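Local structure of polyketide synthase PksJ (Bacillus subtilis subsp. subtilis, 4J1Q) at residues L206-A211 / I287-G292; E202-I207 / T230-G235; F333-S338 / T378-W383. The protein probably uses NADPH to reduce alpha- and beta-keto groups stereoselectively on intermediates of the bacillaene polyketide assembly line, here through its ketoreductase domain. All blocks are in the same frame, centred on the assembly; numbering follows the deposited sequence.

In the fold
The three contacts lie along the Rossmann-type sheet of the ketoreductase domain, and each meets the bound NADPH at the C-terminal side of its strands. Contact 2 and contact 1 share strand 204-208, with centres about 9 Å apart; Gly210 N of contact 1 probably hydrogen-bonds to Thr234 O of contact 2 at 2.9 Å. Contact 3 follows on the other flank, about 11 Å from contact 1 between centres, His289 N probably donating to Ile334 O at 2.9 Å. Contacts 2 and 3 do not touch, their centres being about 17 Å apart. The order follows the cofactor: contact 2 meets adenine, contact 1 adenine and both riboses, contact 3 the nicotinamide and its ribose.

Contact 1: L206-A211 / I287-G292; sequences LITGGA and IIHGAG. With NDP (NADPH dihydro-nicotinamide-adenine-dinucleotide phosphate), chain B.
Leu206, Ile207 and Thr208 pair in parallel with Ile287, Ile288 and His289 at the centre of the Rossmann fold, just where both strands give way to cofactor-binding loops. The regular backbone bonding is carried by Ile288, whose N donates to Leu206 O (2.9 Å) and whose O accepts from Thr208 N (3.0 Å).

Past the strands the pattern tightens around Thr208. Gly290 N reaches Thr208 O at 2.8 Å from above the carbonyl plane, and weak bonds from Gly290 N and Ala291 N also converge on Thr208 OG1. The hydroxyl is turned there by a chi1 of 73°, which sets it between the backbone N and carbonyl carbon; it also lies over one face of the His289 imidazole, 3.4 Å above the plane, while NE2 of that ring bonds to Pro313 O. A short beta-branched polar residue suits this place, being both strand former and acceptor for the loop.

Apolar contact lies on both faces of the strands. Leu206 and Ile287 lie side by side, CD2 next to CG1 at 3.5 Å, and Ile207 CG2 lies beside Ile288 CG2 at 3.7 Å.

Gly209 suits its type II turn, for its phi is positive and a side chain would run into Gly290 and Ala291 of the facing loop; its bare CA comes to 3.3 Å from O4B of the adenosine ribose. In the facing loop, the O3D hydroxyl of the nicotinamide ribose donates to Gly290 O at 3.0 Å.

Contact 2: E202-I207 / T230-G235; sequences EGVYLI and TIVLTG. With NDP (NADPH dihydro-nicotinamide-adenine-dinucleotide phosphate), chain B.
Thr230 O accepts an almost straight hydrogen bond from Tyr205 N (2.8 Å, 176°), and Val204 CA adds a C-H...O contact to the same oxygen. Tyr205 O is gripped likewise, by Val232 N at 2.8 Å and by Ile231 CA at 3.2 Å. The parallel pattern runs on through Ile207 N to Val232 O and Thr234 N to Ile207 O. Bonds across the pair use alternate backbone groups; the others turn to neighbouring strands. Strands 204-208 and 230-234, linked by helix 213-226, thereby form the first beta-alpha-beta unit of the Rossmann fold.

Beta-branched residues (Val204, Ile207, Thr230, Ile231, Val232) suit the extended strands, and with Leu206, Leu233 and Tyr205 they make both faces largely hydrocarbon. On one, Val204 CG2 lies beside Thr230 CB at 3.9 Å, and Leu206 CB sits against Val232 CB. On the other, Leu233 CD2 runs alongside Ile207, 4.0 Å from its CG1. Ile222 of helix 213-226 packs on Tyr205 and Ile231, and Leu216 on Leu233. Tyr205 keeps its hydroxyl bonded to Arg200 N and its ring edge-to-face with Trp199.

At the far end Thr234 CG2 approaches Ile207 O at 3.8 Å. With chi1 at -168°, the threonine turns OG1 the other way, to Ala262 N. Polar backbone groups are thus spent on strand pairing between apolar faces, and the chain leaves at Gly235, whose lack of a side chain lets CA lie 3.5 Å from adenine N3A.

Contact 3: F333-S338 / T378-W383; sequences FIFFSS and TISFNW. With NDP (NADPH dihydro-nicotinamide-adenine-dinucleotide phosphate), chain B.
The nicotinamide end of the NADPH pocket rests on two paired parallel strands of the Rossmann fold, where Ser337 and Ser338 meet Asn382 and Trp383. Ser337 O lies 3.4 Å from C6N of the nicotinamide and Trp383 O is equally near its C5N. Upstream the pairing is regular: Phe335 N donates to Ile379 O at 2.8 Å, and Phe335 O accepts from Phe381 N. Further along, the bonds from Ser337 N to Phe381 O and from Trp383 N to Ser337 O are weak.

Aromatic side chains dominate the face of Phe336, Phe381 and Trp383. Trp383 and Phe336 form a T-shaped pair, planes at 84°, in which the indole edge leads with NE1 over the Phe336 ring, 3.4 Å from CD1. Trp383 CG stands beside its own backbone N (chi1 -71°), which brings the indole toward Phe336 of strand 332-338. Ile334 CG2 meets the edge of the Phe381 ring, 3.6 Å from CD1. The other face pairs Phe335 with small polar residues: its CZ touches Thr378 CG2 at 3.5 Å and its CD1 lies against Ser380 CB.

The small polar side chains share partners. Asn382 ND2 donates straight to Ser338 O (2.8 Å, 178°), in its own amide plane but from above the carbonyl plane. ND2 also binds Asp359 OD2, OD1 of that aspartate is hydrogen-bonded to Ser337 OG and Ser380 OG, and Ser337 OG also bonds to Asn355 O. Ser338 OG caps the following helix at Ser340 N. Asp359 of helix 349-370 thus ties both strands together where Ser337 O and Trp383 O meet the nicotinamide, probably helping hold those carbonyls.

Contact 1: L206-A211 / I287-G292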
loop_
_atom_site.group_PDB
_atom_site.type_symbol
_atom_site.label_atom_id
_atom_site.label_comp_id
_atom_site.label_asym_id
_atom_site.label_seq_id
_atom_site.Cartn_x
_atom_site.Cartn_y
_atom_site.Cartn_z
ATOM N N LEU A 206 8.386 6.669 -16.795
ATOM C CA LEU A 206 6.980 7.003 -16.687
ATOM C C LEU A 206 6.458 7.134 -15.268
ATOM O O LEU A 206 6.900 6.456 -14.336
ATOM C CB LEU A 206 6.093 6.056 -17.502
ATOM C CG LEU A 206 5.718 4.691 -16.935
ATOM C CD1 LEU A 206 4.422 4.200 -17.549
ATOM C CD2 LEU A 206 6.838 3.741 -17.295
ATOM N N ILE A 207 5.476 8.011 -15.137
ATOM C CA ILE A 207 4.802 8.227 -13.899
ATOM C C ILE A 207 3.319 8.094 -14.194
ATOM O O ILE A 207 2.738 8.934 -14.906
ATOM C CB ILE A 207 5.113 9.634 -13.352
ATOM C CG1 ILE A 207 6.607 9.953 -13.506
ATOM C CG2 ILE A 207 4.648 9.749 -11.906
ATOM C CD1 ILE A 207 7.041 11.254 -12.860
ATOM N N THR A 208 2.727 6.984 -13.746
ATOM C CA THR A 208 1.294 6.864 -13.763
ATOM C C THR A 208 0.768 7.773 -12.687
ATOM O O THR A 208 1.431 7.968 -11.682
ATOM C CB THR A 208 0.840 5.436 -13.475
ATOM O OG1 THR A 208 1.038 5.141 -12.090
ATOM C CG2 THR A 208 1.618 4.463 -14.331
ATOM N N GLY A 209 -0.375 8.403 -12.946
ATOM C CA GLY A 209 -0.815 9.542 -12.150
ATOM C C GLY A 209 0.085 10.744 -12.353
ATOM O O GLY A 209 0.177 11.613 -11.494
ATOM N N GLY A 210 0.772 10.778 -13.489
ATOM C CA GLY A 210 1.855 11.717 -13.704
ATOM C C GLY A 210 1.440 13.183 -13.780
ATOM O O GLY A 210 2.241 14.062 -13.464
ATOM N N ALA A 211 0.218 13.471 -14.218
ATOM C CA ALA A 211 -0.244 14.868 -14.297
ATOM C C ALA A 211 -0.816 15.368 -12.958
ATOM O O ALA A 211 -1.217 16.538 -12.828
ATOM C CB ALA A 211 -1.272 15.031 -15.402
ATOM N N ILE A 287 9.831 3.383 -13.453
ATOM C CA ILE A 287 8.387 3.609 -13.311
ATOM C C ILE A 287 8.093 4.080 -11.908
ATOM O O ILE A 287 8.591 3.500 -10.950
ATOM C CB ILE A 287 7.602 2.318 -13.536
ATOM C CG1 ILE A 287 8.054 1.653 -14.831
ATOM C CG2 ILE A 287 6.111 2.584 -13.564
ATOM C CD1 ILE A 287 6.947 0.926 -15.545
ATOM N N ILE A 288 7.348 5.177 -11.788
ATOM C CA ILE A 288 6.636 5.491 -10.557
ATOM C C ILE A 288 5.181 5.190 -10.768
ATOM O O ILE A 288 4.601 5.631 -11.757
ATOM C CB ILE A 288 6.763 6.969 -10.181
ATOM C CG1 ILE A 288 8.140 7.237 -9.562
ATOM C CG2 ILE A 288 5.678 7.370 -9.207
ATOM C CD1 ILE A 288 8.865 8.392 -10.192
ATOM N N HIS A 289 4.591 4.432 -9.844
ATOM C CA HIS A 289 3.149 4.250 -9.854
ATOM C C HIS A 289 2.513 5.227 -8.921
ATOM O O HIS A 289 2.560 5.057 -7.723
ATOM C CB HIS A 289 2.783 2.826 -9.473
ATOM C CG HIS A 289 1.329 2.489 -9.699
ATOM N ND1 HIS A 289 0.883 1.943 -10.837
ATOM C CD2 HIS A 289 0.234 2.609 -8.872
ATOM C CE1 HIS A 289 -0.435 1.708 -10.740
ATOM N NE2 HIS A 289 -0.834 2.130 -9.542
ATOM N N GLY A 290 2.019 6.330 -9.468
ATOM C CA GLY A 290 1.435 7.375 -8.642
ATOM C C GLY A 290 -0.055 7.513 -8.829
ATOM O O GLY A 290 -0.676 8.341 -8.171
ATOM N N ALA A 291 -0.640 6.675 -9.679
ATOM C CA ALA A 291 -2.096 6.734 -9.933
ATOM C C ALA A 291 -2.908 6.353 -8.699
ATOM O O ALA A 291 -2.618 5.361 -8.032
ATOM C CB ALA A 291 -2.487 5.840 -11.103
ATOM N N GLY A 292 -3.998 7.077 -8.480
ATOM C CA GLY A 292 -4.847 6.848 -7.329
ATOM C C GLY A 292 -5.369 8.117 -6.733
ATOM O O GLY A 292 -4.931 9.205 -7.085
HETATM P PA NDP B . -3.426 13.511 -7.134
HETATM O O1A NDP B . -4.893 13.080 -7.009
HETATM O O2A NDP B . -2.997 14.915 -7.426
HETATM O O5B NDP B . -2.696 12.523 -8.154
HETATM C C5B NDP B . -3.285 11.271 -8.511
HETATM C C4B NDP B . -3.298 11.243 -10.031
HETATM O O4B NDP B . -3.667 9.928 -10.454
HETATM C C3B NDP B . -4.391 12.158 -10.562
HETATM O O3B NDP B . -3.683 13.083 -11.434
HETATM C C2B NDP B . -5.323 11.253 -11.365
HETATM O O2B NDP B . -5.600 11.835 -12.675
HETATM C C1B NDP B . -4.501 10.000 -11.606
HETATM N N9A NDP B . -5.430 8.831 -11.622
HETATM C C8A NDP B . -6.455 8.569 -10.735
HETATM N N7A NDP B . -7.052 7.375 -11.121
HETATM C C5A NDP B . -6.340 6.869 -12.222
HETATM C C6A NDP B . -6.471 5.736 -13.023
HETATM N N6A NDP B . -7.477 4.820 -12.838
HETATM N N1A NDP B . -5.595 5.540 -14.050
HETATM C C2A NDP B . -4.627 6.450 -14.317
HETATM N N3A NDP B . -4.513 7.573 -13.577
HETATM C C4A NDP B . -5.329 7.790 -12.499
HETATM O O3 NDP B . -2.694 13.016 -5.784
HETATM P PN NDP B . -1.121 13.222 -5.575
HETATM O O1N NDP B . -1.052 14.106 -4.332
HETATM O O2N NDP B . -0.420 13.518 -6.888
HETATM O O5D NDP B . -0.671 11.736 -5.129
HETATM C C5D NDP B . 0.238 10.929 -5.891
HETATM C C4D NDP B . 0.252 9.517 -5.262
HETATM O O4D NDP B . 0.925 9.579 -3.986
HETATM C C3D NDP B . -1.173 9.025 -4.972
HETATM O O3D NDP B . -1.307 7.625 -5.314
HETATM C C2D NDP B . -1.337 9.254 -3.501
HETATM O O2D NDP B . -2.198 8.245 -2.965
HETATM C C1D NDP B . 0.085 9.173 -2.926
HETATM N N1N NDP B . 0.246 10.055 -1.762
HETATM C C2N NDP B . 0.158 11.411 -1.875
HETATM C C3N NDP B . 0.255 12.252 -0.742
HETATM C C7N NDP B . 0.171 13.772 -0.900
HETATM O O7N NDP B . 0.577 14.483 0.028
HETATM N N7N NDP B . -0.421 14.322 -1.987
HETATM C C4N NDP B . 0.386 11.678 0.550
HETATM C C5N NDP B . 0.442 10.273 0.638
HETATM C C6N NDP B . 0.358 9.493 -0.542
HETATM P P2B NDP B . -6.965 11.501 -13.483
HETATM O O1X NDP B . -8.056 11.771 -12.423
HETATM O O2X NDP B . -6.811 12.474 -14.645
HETATM O O3X NDP B . -6.888 10.042 -13.886
#

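Contact 2: E202-I207 / T230-G235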
loop_
_atom_site.group_PDB
_atom_site.type_symbol
_atom_site.label_atom_id
_atom_site.label_comp_id
_atom_site.label_asym_id
_atom_site.label_seq_id
_atom_site.Cartn_x
_atom_site.Cartn_y
_atom_site.Cartn_z
ATOM N N GLU A 202 20.076 10.048 -20.500
ATOM C CA GLU A 202 19.105 9.598 -21.484
ATOM C C GLU A 202 18.283 8.430 -20.935
ATOM O O GLU A 202 18.648 7.830 -19.926
ATOM C CB GLU A 202 19.793 9.237 -22.805
ATOM C CG GLU A 202 20.578 10.391 -23.428
ATOM C CD GLU A 202 20.651 10.325 -24.945
ATOM O OE1 GLU A 202 21.001 9.248 -25.475
ATOM O OE2 GLU A 202 20.402 11.366 -25.602
ATOM N N GLY A 203 17.187 8.095 -21.600
ATOM C CA GLY A 203 16.370 6.964 -21.174
ATOM C C GLY A 203 15.033 7.343 -20.548
ATOM O O GLY A 203 14.812 8.493 -20.179
ATOM N N VAL A 204 14.155 6.355 -20.402
ATOM C CA VAL A 204 12.736 6.619 -20.263
ATOM C C VAL A 204 12.199 6.355 -18.855
ATOM O O VAL A 204 12.446 5.299 -18.273
ATOM C CB VAL A 204 11.910 5.827 -21.288
ATOM C CG1 VAL A 204 10.432 6.157 -21.138
ATOM C CG2 VAL A 204 12.378 6.156 -22.694
ATOM N N TYR A 205 11.448 7.324 -18.330
ATOM C CA TYR A 205 10.735 7.181 -17.081
ATOM C C TYR A 205 9.274 7.511 -17.330
ATOM O O TYR A 205 8.957 8.465 -18.050
ATOM C CB TYR A 205 11.327 8.107 -16.008
ATOM C CG TYR A 205 12.828 7.935 -15.839
ATOM C CD1 TYR A 205 13.372 6.696 -15.476
ATOM C CD2 TYR A 205 13.714 8.976 -16.147
ATOM C CE1 TYR A 205 14.752 6.513 -15.383
ATOM C CE2 TYR A 205 15.092 8.806 -16.046
ATOM C CZ TYR A 205 15.607 7.575 -15.689
ATOM O OH TYR A 205 16.978 7.421 -15.614
ATOM N N LEU A 206 8.386 6.669 -16.795
ATOM C CA LEU A 206 6.980 7.003 -16.687
ATOM C C LEU A 206 6.458 7.134 -15.268
ATOM O O LEU A 206 6.900 6.456 -14.336
ATOM C CB LEU A 206 6.093 6.056 -17.502
ATOM C CG LEU A 206 5.718 4.691 -16.935
ATOM C CD1 LEU A 206 4.422 4.200 -17.549
ATOM C CD2 LEU A 206 6.838 3.741 -17.295
ATOM N N ILE A 207 5.476 8.011 -15.137
ATOM C CA ILE A 207 4.802 8.227 -13.899
ATOM C C ILE A 207 3.319 8.094 -14.194
ATOM O O ILE A 207 2.738 8.934 -14.906
ATOM C CB ILE A 207 5.113 9.634 -13.352
ATOM C CG1 ILE A 207 6.607 9.953 -13.506
ATOM C CG2 ILE A 207 4.648 9.749 -11.906
ATOM C CD1 ILE A 207 7.041 11.254 -12.860
ATOM N N THR A 230 13.504 11.323 -21.123
ATOM C CA THR A 230 12.137 11.131 -21.612
ATOM C C THR A 230 11.171 10.764 -20.477
ATOM O O THR A 230 11.371 9.784 -19.766
ATOM C CB THR A 230 12.067 10.060 -22.718
ATOM O OG1 THR A 230 12.758 10.534 -23.878
ATOM C CG2 THR A 230 10.631 9.779 -23.099
ATOM N N ILE A 231 10.141 11.581 -20.295
ATOM C CA ILE A 231 9.205 11.403 -19.206
ATOM C C ILE A 231 7.796 11.248 -19.755
ATOM O O ILE A 231 7.247 12.197 -20.314
ATOM C CB ILE A 231 9.240 12.607 -18.253
ATOM C CG1 ILE A 231 10.675 13.120 -18.085
ATOM C CG2 ILE A 231 8.623 12.244 -16.911
ATOM C CD1 ILE A 231 10.809 14.309 -17.160
ATOM N N VAL A 232 7.237 10.042 -19.626
ATOM C CA VAL A 232 5.871 9.762 -20.064
ATOM C C VAL A 232 4.912 9.844 -18.878
ATOM O O VAL A 232 4.882 8.960 -18.023
ATOM C CB VAL A 232 5.757 8.369 -20.721
ATOM C CG1 VAL A 232 4.306 8.056 -21.088
ATOM C CG2 VAL A 232 6.611 8.314 -21.968
ATOM N N LEU A 233 4.156 10.936 -18.821
ATOM C CA LEU A 233 3.137 11.123 -17.811
ATOM C C LEU A 233 1.807 10.582 -18.273
ATOM O O LEU A 233 1.357 10.881 -19.373
ATOM C CB LEU A 233 2.980 12.600 -17.495
ATOM C CG LEU A 233 4.271 13.340 -17.133
ATOM C CD1 LEU A 233 3.965 14.781 -16.721
ATOM C CD2 LEU A 233 5.007 12.576 -16.037
ATOM N N THR A 234 1.134 9.830 -17.409
ATOM C CA THR A 234 -0.154 9.266 -17.767
ATOM C C THR A 234 -1.230 9.448 -16.695
ATOM O O THR A 234 -0.921 9.563 -15.520
ATOM C CB THR A 234 -0.033 7.784 -18.143
ATOM O OG1 THR A 234 -1.258 7.355 -18.748
ATOM C CG2 THR A 234 0.217 6.938 -16.896
ATOM N N GLY A 235 -2.478 9.583 -17.141
ATOM C CA GLY A 235 -3.660 9.581 -16.284
ATOM C C GLY A 235 -4.908 9.415 -17.136
ATOM O O GLY A 235 -4.806 9.219 -18.351
HETATM P PA NDP B . -3.426 13.511 -7.134
HETATM O O1A NDP B . -4.893 13.080 -7.009
HETATM O O2A NDP B . -2.997 14.915 -7.426
HETATM O O5B NDP B . -2.696 12.523 -8.154
HETATM C C5B NDP B . -3.285 11.271 -8.511
HETATM C C4B NDP B . -3.298 11.243 -10.031
HETATM O O4B NDP B . -3.667 9.928 -10.454
HETATM C C3B NDP B . -4.391 12.158 -10.562
HETATM O O3B NDP B . -3.683 13.083 -11.434
HETATM C C2B NDP B . -5.323 11.253 -11.365
HETATM O O2B NDP B . -5.600 11.835 -12.675
HETATM C C1B NDP B . -4.501 10.000 -11.606
HETATM N N9A NDP B . -5.430 8.831 -11.622
HETATM C C8A NDP B . -6.455 8.569 -10.735
HETATM N N7A NDP B . -7.052 7.375 -11.121
HETATM C C5A NDP B . -6.340 6.869 -12.222
HETATM C C6A NDP B . -6.471 5.736 -13.023
HETATM N N6A NDP B . -7.477 4.820 -12.838
HETATM N N1A NDP B . -5.595 5.540 -14.050
HETATM C C2A NDP B . -4.627 6.450 -14.317
HETATM N N3A NDP B . -4.513 7.573 -13.577
HETATM C C4A NDP B . -5.329 7.790 -12.499
HETATM O O3 NDP B . -2.694 13.016 -5.784
HETATM P PN NDP B . -1.121 13.222 -5.575
HETATM O O1N NDP B . -1.052 14.106 -4.332
HETATM O O2N NDP B . -0.420 13.518 -6.888
HETATM O O5D NDP B . -0.671 11.736 -5.129
HETATM C C5D NDP B . 0.238 10.929 -5.891
HETATM C C4D NDP B . 0.252 9.517 -5.262
HETATM O O4D NDP B . 0.925 9.579 -3.986
HETATM C C3D NDP B . -1.173 9.025 -4.972
HETATM O O3D NDP B . -1.307 7.625 -5.314
HETATM C C2D NDP B . -1.337 9.254 -3.501
HETATM O O2D NDP B . -2.198 8.245 -2.965
HETATM C C1D NDP B . 0.085 9.173 -2.926
HETATM N N1N NDP B . 0.246 10.055 -1.762
HETATM C C2N NDP B . 0.158 11.411 -1.875
HETATM C C3N NDP B . 0.255 12.252 -0.742
HETATM C C7N NDP B . 0.171 13.772 -0.900
HETATM O O7N NDP B . 0.577 14.483 0.028
HETATM N N7N NDP B . -0.421 14.322 -1.987
HETATM C C4N NDP B . 0.386 11.678 0.550
HETATM C C5N NDP B . 0.442 10.273 0.638
HETATM C C6N NDP B . 0.358 9.493 -0.542
HETATM P P2B NDP B . -6.965 11.501 -13.483
HETATM O O1X NDP B . -8.056 11.771 -12.423
HETATM O O2X NDP B . -6.811 12.474 -14.645
HETATM O O3X NDP B . -6.888 10.042 -13.886
#

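Contact 3: F333-S338 / T378-W383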
loop_
_atom_site.group_PDB
_atom_site.type_symbol
_atom_site.label_atom_id
_atom_site.label_comp_id
_atom_site.label_asym_id
_atom_site.label_seq_id
_atom_site.Cartn_x
_atom_site.Cartn_y
_atom_site.Cartn_z
ATOM N N PHE A 333 11.133 0.186 -9.922
ATOM C CA PHE A 333 9.684 0.281 -9.989
ATOM C C PHE A 333 9.235 0.708 -8.592
ATOM O O PHE A 333 9.358 -0.056 -7.641
ATOM C CB PHE A 333 9.094 -1.083 -10.359
ATOM C CG PHE A 333 7.675 -1.038 -10.890
ATOM C CD1 PHE A 333 6.791 -0.036 -10.508
ATOM C CD2 PHE A 333 7.186 -2.097 -11.645
ATOM C CE1 PHE A 333 5.453 -0.056 -10.923
ATOM C CE2 PHE A 333 5.857 -2.122 -12.068
ATOM C CZ PHE A 333 4.976 -1.113 -11.680
ATOM N N ILE A 334 8.874 1.980 -8.456
ATOM C CA ILE A 334 8.551 2.555 -7.158
ATOM C C ILE A 334 7.070 2.891 -7.047
ATOM O O ILE A 334 6.525 3.583 -7.906
ATOM C CB ILE A 334 9.350 3.839 -6.915
ATOM C CG1 ILE A 334 10.826 3.514 -6.608
ATOM C CG2 ILE A 334 8.706 4.663 -5.814
ATOM C CD1 ILE A 334 11.770 4.637 -6.980
ATOM N N PHE A 335 6.413 2.362 -6.015
ATOM C CA PHE A 335 5.001 2.669 -5.770
ATOM C C PHE A 335 4.916 3.870 -4.837
ATOM O O PHE A 335 5.545 3.881 -3.780
ATOM C CB PHE A 335 4.274 1.481 -5.105
ATOM C CG PHE A 335 4.638 0.138 -5.655
ATOM C CD1 PHE A 335 4.620 -0.983 -4.828
ATOM C CD2 PHE A 335 4.940 -0.031 -6.995
ATOM C CE1 PHE A 335 5.005 -2.230 -5.306
ATOM C CE2 PHE A 335 5.323 -1.267 -7.488
ATOM C CZ PHE A 335 5.350 -2.372 -6.646
ATOM N N PHE A 336 4.014 4.790 -5.138
ATOM C CA PHE A 336 3.697 5.865 -4.194
ATOM C C PHE A 336 2.516 5.511 -3.296
ATOM O O PHE A 336 1.346 5.756 -3.626
ATOM C CB PHE A 336 3.454 7.193 -4.923
ATOM C CG PHE A 336 4.728 7.874 -5.368
ATOM C CD1 PHE A 336 5.967 7.241 -5.212
ATOM C CD2 PHE A 336 4.695 9.155 -5.896
ATOM C CE1 PHE A 336 7.133 7.865 -5.607
ATOM C CE2 PHE A 336 5.857 9.780 -6.299
ATOM C CZ PHE A 336 7.088 9.142 -6.147
ATOM N N SER A 337 2.828 4.869 -2.178
ATOM C CA SER A 337 1.802 4.421 -1.235
ATOM C C SER A 337 1.645 5.519 -0.186
ATOM O O SER A 337 2.165 6.617 -0.349
ATOM C CB SER A 337 2.253 3.090 -0.591
ATOM O OG SER A 337 1.391 2.678 0.459
ATOM N N SER A 338 1.022 5.200 0.942
ATOM C CA SER A 338 0.658 6.242 1.878
ATOM C C SER A 338 0.843 5.766 3.302
ATOM O O SER A 338 0.722 4.561 3.604
ATOM C CB SER A 338 -0.807 6.647 1.677
ATOM O OG SER A 338 -1.298 7.284 2.842
ATOM N N THR A 378 12.478 -2.808 -6.468
ATOM C CA THR A 378 11.094 -2.427 -6.181
ATOM C C THR A 378 10.975 -1.837 -4.791
ATOM O O THR A 378 11.365 -2.468 -3.812
ATOM C CB THR A 378 10.151 -3.640 -6.253
ATOM O OG1 THR A 378 10.434 -4.396 -7.432
ATOM C CG2 THR A 378 8.723 -3.190 -6.292
ATOM N N ILE A 379 10.360 -0.664 -4.705
ATOM C CA ILE A 379 10.168 -0.001 -3.426
ATOM C C ILE A 379 8.760 0.553 -3.354
ATOM O O ILE A 379 8.264 1.109 -4.329
ATOM C CB ILE A 379 11.160 1.166 -3.251
ATOM C CG1 ILE A 379 12.585 0.658 -3.413
ATOM C CG2 ILE A 379 10.992 1.821 -1.887
ATOM C CD1 ILE A 379 13.623 1.761 -3.474
ATOM N N SER A 380 8.148 0.465 -2.179
ATOM C CA SER A 380 6.911 1.177 -1.897
ATOM C C SER A 380 7.178 2.204 -0.794
ATOM O O SER A 380 7.784 1.870 0.236
ATOM C CB SER A 380 5.822 0.188 -1.468
ATOM O OG SER A 380 4.531 0.810 -1.302
ATOM N N PHE A 381 6.811 3.463 -1.036
ATOM C CA PHE A 381 7.029 4.506 -0.035
ATOM C C PHE A 381 5.702 4.771 0.662
ATOM O O PHE A 381 4.708 5.123 0.003
ATOM C CB PHE A 381 7.544 5.814 -0.681
ATOM C CG PHE A 381 8.996 5.771 -1.115
ATOM C CD1 PHE A 381 9.365 5.215 -2.335
ATOM C CD2 PHE A 381 9.975 6.348 -0.337
ATOM C CE1 PHE A 381 10.695 5.210 -2.752
ATOM C CE2 PHE A 381 11.310 6.343 -0.739
ATOM C CZ PHE A 381 11.669 5.781 -1.954
ATOM N N ASN A 382 5.684 4.669 1.988
ATOM C CA ASN A 382 4.560 5.216 2.724
ATOM C C ASN A 382 4.728 6.697 3.036
ATOM O O ASN A 382 5.432 7.069 4.005
ATOM C CB ASN A 382 4.308 4.427 4.002
ATOM C CG ASN A 382 4.052 2.975 3.732
ATOM O OD1 ASN A 382 4.987 2.152 3.724
ATOM N ND2 ASN A 382 2.786 2.633 3.545
ATOM N N TRP A 383 4.153 7.531 2.166
ATOM C CA TRP A 383 4.327 8.981 2.247
ATOM C C TRP A 383 3.381 9.555 3.244
ATOM O O TRP A 383 2.195 9.167 3.289
ATOM C CB TRP A 383 4.023 9.636 0.911
ATOM C CG TRP A 383 5.032 9.396 -0.181
ATOM C CD1 TRP A 383 4.765 9.015 -1.488
ATOM C CD2 TRP A 383 6.490 9.649 -0.137
ATOM N NE1 TRP A 383 5.924 8.952 -2.226
ATOM C CE2 TRP A 383 6.997 9.328 -1.475
ATOM C CE3 TRP A 383 7.382 10.081 0.836
ATOM C CZ2 TRP A 383 8.337 9.481 -1.813
ATOM C CZ3 TRP A 383 8.739 10.174 0.505
ATOM C CH2 TRP A 383 9.206 9.897 -0.800
HETATM P PA NDP B . -3.426 13.511 -7.134
HETATM O O1A NDP B . -4.893 13.080 -7.009
HETATM O O2A NDP B . -2.997 14.915 -7.426
HETATM O O5B NDP B . -2.696 12.523 -8.154
HETATM C C5B NDP B . -3.285 11.271 -8.511
HETATM C C4B NDP B . -3.298 11.243 -10.031
HETATM O O4B NDP B . -3.667 9.928 -10.454
HETATM C C3B NDP B . -4.391 12.158 -10.562
HETATM O O3B NDP B . -3.683 13.083 -11.434
HETATM C C2B NDP B . -5.323 11.253 -11.365
HETATM O O2B NDP B . -5.600 11.835 -12.675
HETATM C C1B NDP B . -4.501 10.000 -11.606
HETATM N N9A NDP B . -5.430 8.831 -11.622
HETATM C C8A NDP B . -6.455 8.569 -10.735
HETATM N N7A NDP B . -7.052 7.375 -11.121
HETATM C C5A NDP B . -6.340 6.869 -12.222
HETATM C C6A NDP B . -6.471 5.736 -13.023
HETATM N N6A NDP B . -7.477 4.820 -12.838
HETATM N N1A NDP B . -5.595 5.540 -14.050
HETATM C C2A NDP B . -4.627 6.450 -14.317
HETATM N N3A NDP B . -4.513 7.573 -13.577
HETATM C C4A NDP B . -5.329 7.790 -12.499
HETATM O O3 NDP B . -2.694 13.016 -5.784
HETATM P PN NDP B . -1.121 13.222 -5.575
HETATM O O1N NDP B . -1.052 14.106 -4.332
HETATM O O2N NDP B . -0.420 13.518 -6.888
HETATM O O5D NDP B . -0.671 11.736 -5.129
HETATM C C5D NDP B . 0.238 10.929 -5.891
HETATM C C4D NDP B . 0.252 9.517 -5.262
HETATM O O4D NDP B . 0.925 9.579 -3.986
HETATM C C3D NDP B . -1.173 9.025 -4.972
HETATM O O3D NDP B . -1.307 7.625 -5.314
HETATM C C2D NDP B . -1.337 9.254 -3.501
HETATM O O2D NDP B . -2.198 8.245 -2.965
HETATM C C1D NDP B . 0.085 9.173 -2.926
HETATM N N1N NDP B . 0.246 10.055 -1.762
HETATM C C2N NDP B . 0.158 11.411 -1.875
HETATM C C3N NDP B . 0.255 12.252 -0.742
HETATM C C7N NDP B . 0.171 13.772 -0.900
HETATM O O7N NDP B . 0.577 14.483 0.028
HETATM N N7N NDP B . -0.421 14.322 -1.987
HETATM C C4N NDP B . 0.386 11.678 0.550
HETATM C C5N NDP B . 0.442 10.273 0.638
HETATM C C6N NDP B . 0.358 9.493 -0.542
HETATM P P2B NDP B . -6.965 11.501 -13.483
HETATM O O1X NDP B . -8.056 11.771 -12.423
HETATM O O2X NDP B . -6.811 12.474 -14.645
HETATM O O3X NDP B . -6.888 10.042 -13.886
#